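Local coordinates for protein DELTA1-pyrroline-2-carboxylate reductase (Thermococcus litoralis DSM 5473, PDB 6T3E) that catalyses the reduction of delta1-pyrroline-2-carboxylate to L-proline, probably with NADH as hydride donor, in L-hydroxyproline metabolism, at residues 190-193 / 194-198; 322-325 / 326-329. All blocks are in the same frame, centred on the assembly; numbering follows the deposited sequence.

Contact 1. Residues 190-193 / 194-198; sequences KKFA and EEMSK
M196 lays its CG methylene over one face of the F192 ring, one helical turn back in helix 186-200. M196 CG stands 3.7 Å from the F192 ring centroid and only 6° off the normal, so this is a CH-pi contact centred on the ring. A bend about CB-CG (chi2 -52°) keeps M196 SD above the same face of the F192 ring at a distance, 5.1 Å from the centroid, in a Met-aromatic contact. Residues of helix 161-173 (A163, R164 and L167) and V181 of strand 178-182 also touch the phenylalanine, so the ring is packed between its own helix and its neighbours.

On the solvent side, two lysine-glutamate pairs are spaced i to i+4. K191 swings its ammonium round by a last bend at chi4 (62°), and NZ forms a salt bridge with OE2 of E195, though the exact separation is doubtful at this resolution. The other oxygen, OE1 of E195, has a long, weak ion pair with R164. K190 is fully extended and runs past the E194 carboxylate rather than ending on it: K190 CE lies 3.2 Å from OE2 of E194, while K190 NZ is 4.4 Å from that oxygen, near but beyond a salt bridge. Below them run the helix's own bonds, such as E194 N to K190 O at 2.9 Å and M196 N to F192 O at 2.8 Å.

The helix belongs to the beta-alpha-beta unit of strand 178-182, helix 186-200 and strand 203-206. A193 rests on V181 of the first strand and on I204 and T206 of the second, M196 and S197 both reach I204, and S197 OG hydrogen-bonds to I202 O just ahead of that second strand.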
loop_
_atom_site.group_PDB
_atom_site.type_symbol
_atom_site.label_atom_id
_atom_site.label_comp_id
_atom_site.label_asym_id
_atom_site.label_seq_id
_atom_site.Cartn_x
_atom_site.Cartn_y
_atom_site.Cartn_z
ATOM N N LYS B 190 -5.586 -11.137 34.219
ATOM C CA LYS B 190 -4.713 -11.873 35.128
ATOM C C LYS B 190 -3.351 -12.108 34.494
ATOM O O LYS B 190 -2.310 -11.804 35.090
ATOM C CB LYS B 190 -5.372 -13.203 35.504
ATOM C CG LYS B 190 -4.696 -13.976 36.619
ATOM C CD LYS B 190 -5.452 -15.269 36.923
ATOM C CE LYS B 190 -4.646 -16.161 37.855
ATOM N NZ LYS B 190 -5.342 -17.422 38.201
ATOM N N LYS B 191 -3.349 -12.596 33.252
ATOM C CA LYS B 191 -2.097 -12.855 32.563
ATOM C C LYS B 191 -1.301 -11.576 32.391
ATOM O O LYS B 191 -0.076 -11.577 32.521
ATOM C CB LYS B 191 -2.377 -13.509 31.213
ATOM C CG LYS B 191 -1.211 -14.305 30.691
ATOM C CD LYS B 191 -1.489 -14.892 29.330
ATOM C CE LYS B 191 -0.169 -15.130 28.585
ATOM N NZ LYS B 191 0.718 -16.121 29.287
ATOM N N PHE B 192 -1.986 -10.469 32.125
ATOM C CA PHE B 192 -1.312 -9.181 32.016
ATOM C C PHE B 192 -0.678 -8.772 33.339
ATOM O O PHE B 192 0.507 -8.409 33.385
ATOM C CB PHE B 192 -2.304 -8.118 31.538
ATOM C CG PHE B 192 -1.680 -6.789 31.251
ATOM C CD1 PHE B 192 -1.395 -5.903 32.285
ATOM C CD2 PHE B 192 -1.395 -6.410 29.947
ATOM C CE1 PHE B 192 -0.819 -4.676 32.026
ATOM C CE2 PHE B 192 -0.816 -5.175 29.682
ATOM C CZ PHE B 192 -0.530 -4.311 30.723
ATOM N N ALA B 193 -1.462 -8.791 34.424
ATOM C CA ALA B 193 -0.939 -8.340 35.712
ATOM C C ALA B 193 0.250 -9.185 36.158
ATOM O O ALA B 193 1.284 -8.650 36.569
ATOM C CB ALA B 193 -2.040 -8.348 36.767
ATOM N N GLU B 194 0.137 -10.508 36.043
ATOM C CA GLU B 194 1.237 -11.378 36.447
ATOM C C GLU B 194 2.461 -11.140 35.572
ATOM O O GLU B 194 3.537 -10.778 36.067
ATOM C CB GLU B 194 0.811 -12.846 36.369
ATOM C CG GLU B 194 -0.198 -13.277 37.420
ATOM C CD GLU B 194 -0.712 -14.684 37.173
ATOM O OE1 GLU B 194 -0.158 -15.362 36.274
ATOM O OE2 GLU B 194 -1.664 -15.110 37.871
ATOM N N GLU B 195 2.301 -11.331 34.259
ATOM C CA GLU B 195 3.438 -11.315 33.349
ATOM C C GLU B 195 4.061 -9.931 33.243
ATOM O O GLU B 195 5.288 -9.811 33.141
ATOM C CB GLU B 195 3.010 -11.826 31.984
ATOM C CG GLU B 195 2.843 -13.322 31.977
ATOM C CD GLU B 195 2.533 -13.851 30.601
ATOM O OE1 GLU B 195 2.265 -13.032 29.692
ATOM O OE2 GLU B 195 2.585 -15.088 30.426
ATOM N N MET B 196 3.244 -8.877 33.221
ATOM C CA MET B 196 3.805 -7.532 33.110
ATOM C C MET B 196 4.438 -7.061 34.418
ATOM O O MET B 196 5.270 -6.152 34.397
ATOM C CB MET B 196 2.747 -6.545 32.625
ATOM C CG MET B 196 2.383 -6.724 31.143
ATOM S SD MET B 196 3.800 -6.725 30.016
ATOM C CE MET B 196 4.153 -4.975 29.981
ATOM N N SER B 197 4.003 -7.594 35.565
ATOM C CA SER B 197 4.590 -7.180 36.842
ATOM C C SER B 197 6.040 -7.638 36.965
ATOM O O SER B 197 6.903 -6.875 37.412
ATOM C CB SER B 197 3.764 -7.716 38.017
ATOM O OG SER B 197 4.383 -7.388 39.250
ATOM N N LYS B 198 6.319 -8.903 36.629
ATOM C CA LYS B 198 7.707 -9.364 36.585
ATOM C C LYS B 198 8.458 -8.690 35.448
ATOM O O LYS B 198 9.632 -8.336 35.604
ATOM C CB LYS B 198 7.783 -10.889 36.467
ATOM C CG LYS B 198 6.943 -11.489 35.328
ATOM C CD LYS B 198 6.658 -12.998 35.539
ATOM C CE LYS B 198 5.438 -13.236 36.470
ATOM N NZ LYS B 198 4.969 -14.649 36.530
#

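Contact 2. Residues 322-325 / 326-329; sequences GLAI and EDAI. With NAI (1,4-dihydronicotinamide adenine dinucleotide), chain F.
The first turn of helix 324-341, together with the loop leading into it, brings L323 and E326 together at the wall of the active site. E326 N donates to L323 O at 3.1 Å. A324 O then receives a bond from A328 N at 3.2 Å and a weak one from D327 N. I329 N closes the next step on I325 O at 3.0 Å.

E326 turns toward the L323 backbone at its first torsion (chi1 -35°, CG beside its own backbone N) and runs out extended from there, E326 CG coming 3.2 Å from L323 O. OE1 of E326 ends beside the L323 amide, 3.5 Å from L323 N. G322 sits where the ligands meet, at a positive phi (109°) that glycine readily adopts; having no side chain, it lets the nicotinamide carboxamide come close, with G322 CA 3.4 Å from N7N of the dinucleotide, and bound proline touches it too.

The two carboxylates face inward to basic residues of the proline pocket. E326 OE1 forms a salt bridge with R134 NE, and D327 OD1 does so with both R134 NH1 and K91 NZ. Held by E326 at NE and by D327 at NH1, the R134 guanidinium is probably restricted in its rotation, consistent with a second-shell role for these acids in positioning the groups that receive the substrate.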
loop_
_atom_site.group_PDB
_atom_site.type_symbol
_atom_site.label_atom_id
_atom_site.label_comp_id
_atom_site.label_asym_id
_atom_site.label_seq_id
_atom_site.Cartn_x
_atom_site.Cartn_y
_atom_site.Cartn_z
ATOM N N GLY B 322 -2.268 5.631 14.620
ATOM C CA GLY B 322 -1.145 5.063 13.893
ATOM C C GLY B 322 -0.768 5.927 12.703
ATOM O O GLY B 322 -1.630 6.420 11.963
ATOM N N LEU B 323 0.528 6.127 12.519
ATOM C CA LEU B 323 1.045 6.888 11.390
ATOM C C LEU B 323 2.216 6.125 10.778
ATOM O O LEU B 323 3.047 5.563 11.499
ATOM C CB LEU B 323 1.465 8.301 11.815
ATOM C CG LEU B 323 1.630 9.319 10.681
ATOM C CD1 LEU B 323 0.355 9.495 9.868
ATOM C CD2 LEU B 323 2.120 10.649 11.235
ATOM N N ALA B 324 2.288 6.119 9.445
ATOM C CA ALA B 324 3.238 5.254 8.753
ATOM C C ALA B 324 4.692 5.602 9.046
ATOM O O ALA B 324 5.562 4.736 8.882
ATOM C CB ALA B 324 2.994 5.294 7.243
ATOM N N ILE B 325 4.984 6.837 9.467
ATOM C CA ILE B 325 6.376 7.205 9.723
ATOM C C ILE B 325 6.942 6.400 10.877
ATOM O O ILE B 325 8.155 6.155 10.935
ATOM C CB ILE B 325 6.530 8.711 9.996
ATOM C CG1 ILE B 325 5.787 9.118 11.268
ATOM C CG2 ILE B 325 6.080 9.511 8.817
ATOM C CD1 ILE B 325 6.166 10.503 11.754
ATOM N N GLU B 326 6.094 6.010 11.831
ATOM C CA GLU B 326 6.580 5.224 12.956
ATOM C C GLU B 326 7.032 3.838 12.511
ATOM O O GLU B 326 8.006 3.299 13.050
ATOM C CB GLU B 326 5.493 5.142 14.026
ATOM C CG GLU B 326 4.658 6.417 14.130
ATOM C CD GLU B 326 3.405 6.267 14.976
ATOM O OE1 GLU B 326 2.802 5.174 15.008
ATOM O OE2 GLU B 326 3.020 7.262 15.618
ATOM N N ASP B 327 6.375 3.266 11.503
ATOM C CA ASP B 327 6.838 1.991 10.979
ATOM C C ASP B 327 8.150 2.158 10.225
ATOM O O ASP B 327 9.075 1.359 10.406
ATOM C CB ASP B 327 5.768 1.366 10.086
ATOM C CG ASP B 327 4.396 1.352 10.743
ATOM O OD1 ASP B 327 4.257 0.750 11.834
ATOM O OD2 ASP B 327 3.459 1.958 10.169
ATOM N N ALA B 328 8.277 3.215 9.417
ATOM C CA ALA B 328 9.493 3.363 8.618
ATOM C C ALA B 328 10.707 3.619 9.507
ATOM O O ALA B 328 11.776 3.047 9.284
ATOM C CB ALA B 328 9.330 4.475 7.581
ATOM N N ILE B 329 10.571 4.473 10.520
ATOM C CA ILE B 329 11.722 4.765 11.370
ATOM C C ILE B 329 12.090 3.545 12.203
ATOM O O ILE B 329 13.269 3.310 12.496
ATOM C CB ILE B 329 11.471 6.016 12.236
ATOM C CG1 ILE B 329 12.789 6.511 12.829
ATOM C CG2 ILE B 329 10.468 5.741 13.331
ATOM C CD1 ILE B 329 13.733 7.050 11.796
HETATM P PA NAI F . -6.219 -7.380 21.377
HETATM O O1A NAI F . -7.433 -8.107 20.859
HETATM O O2A NAI F . -5.049 -8.338 21.479
HETATM O O5B NAI F . -6.501 -6.620 22.809
HETATM C C5B NAI F . -7.739 -5.920 22.868
HETATM C C4B NAI F . -8.260 -5.930 24.372
HETATM O O4B NAI F . -9.279 -5.147 24.500
HETATM C C3B NAI F . -8.761 -7.349 24.725
HETATM O O3B NAI F . -8.060 -7.807 25.791
HETATM C C2B NAI F . -10.259 -7.144 25.035
HETATM O O2B NAI F . -10.739 -8.153 26.054
HETATM C C1B NAI F . -10.289 -5.927 25.499
HETATM N N9A NAI F . -11.601 -5.342 25.429
HETATM C C8A NAI F . -12.341 -5.343 24.318
HETATM N N7A NAI F . -13.485 -4.729 24.598
HETATM C C5A NAI F . -13.452 -4.345 25.885
HETATM C C6A NAI F . -14.380 -3.679 26.650
HETATM N N6A NAI F . -15.704 -3.165 26.356
HETATM N N1A NAI F . -14.120 -3.404 27.926
HETATM C C2A NAI F . -12.929 -3.777 28.456
HETATM N N3A NAI F . -12.013 -4.431 27.699
HETATM C C4A NAI F . -12.293 -4.717 26.403
HETATM O O3 NAI F . -5.904 -6.183 20.264
HETATM P PN NAI F . -4.678 -5.068 20.441
HETATM O O1N NAI F . -3.587 -5.538 19.499
HETATM O O2N NAI F . -4.223 -4.974 21.870
HETATM O O5D NAI F . -5.222 -3.610 19.975
HETATM C C5D NAI F . -5.872 -2.844 20.921
HETATM C C4D NAI F . -6.502 -1.620 20.204
HETATM O O4D NAI F . -5.579 -0.798 19.743
HETATM C C3D NAI F . -7.298 -2.088 18.977
HETATM O O3D NAI F . -8.465 -1.354 18.895
HETATM C C2D NAI F . -6.410 -1.734 17.776
HETATM O O2D NAI F . -7.297 -1.585 16.540
HETATM C C1D NAI F . -5.852 -0.616 18.162
HETATM N N1N NAI F . -4.560 -0.417 17.484
HETATM C C2N NAI F . -4.159 0.896 17.011
HETATM C C3N NAI F . -2.657 1.197 16.749
HETATM C C7N NAI F . -2.232 2.681 16.914
HETATM O O7N NAI F . -3.046 3.446 17.282
HETATM N N7N NAI F . -0.846 3.107 16.616
HETATM C C4N NAI F . -1.609 0.126 16.974
HETATM C C5N NAI F . -2.173 -1.300 16.940
HETATM C C6N NAI F . -3.658 -1.533 17.274
#

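In the fold
Contact 1 comes first along the chain, contact 2 much later; their centres are 28 Å apart, with nearest atoms about 18 Å apart, on opposite sides of the chain's centre. Contact 1 sits on helix 186-200, beside the parallel sheet of what is probably a Rossmann-type dinucleotide-binding domain, with the F192 side chain about 8 Å from the bound dinucleotide. Contact 2 follows strand 316-319 of that same sheet, but helix 324-341 then packs against strands 58-68 and 73-82 of the mixed sheet. One contact is therefore structural packing within the dinucleotide-binding half, while the other bridges the two sheets where nicotinamide and proline meet.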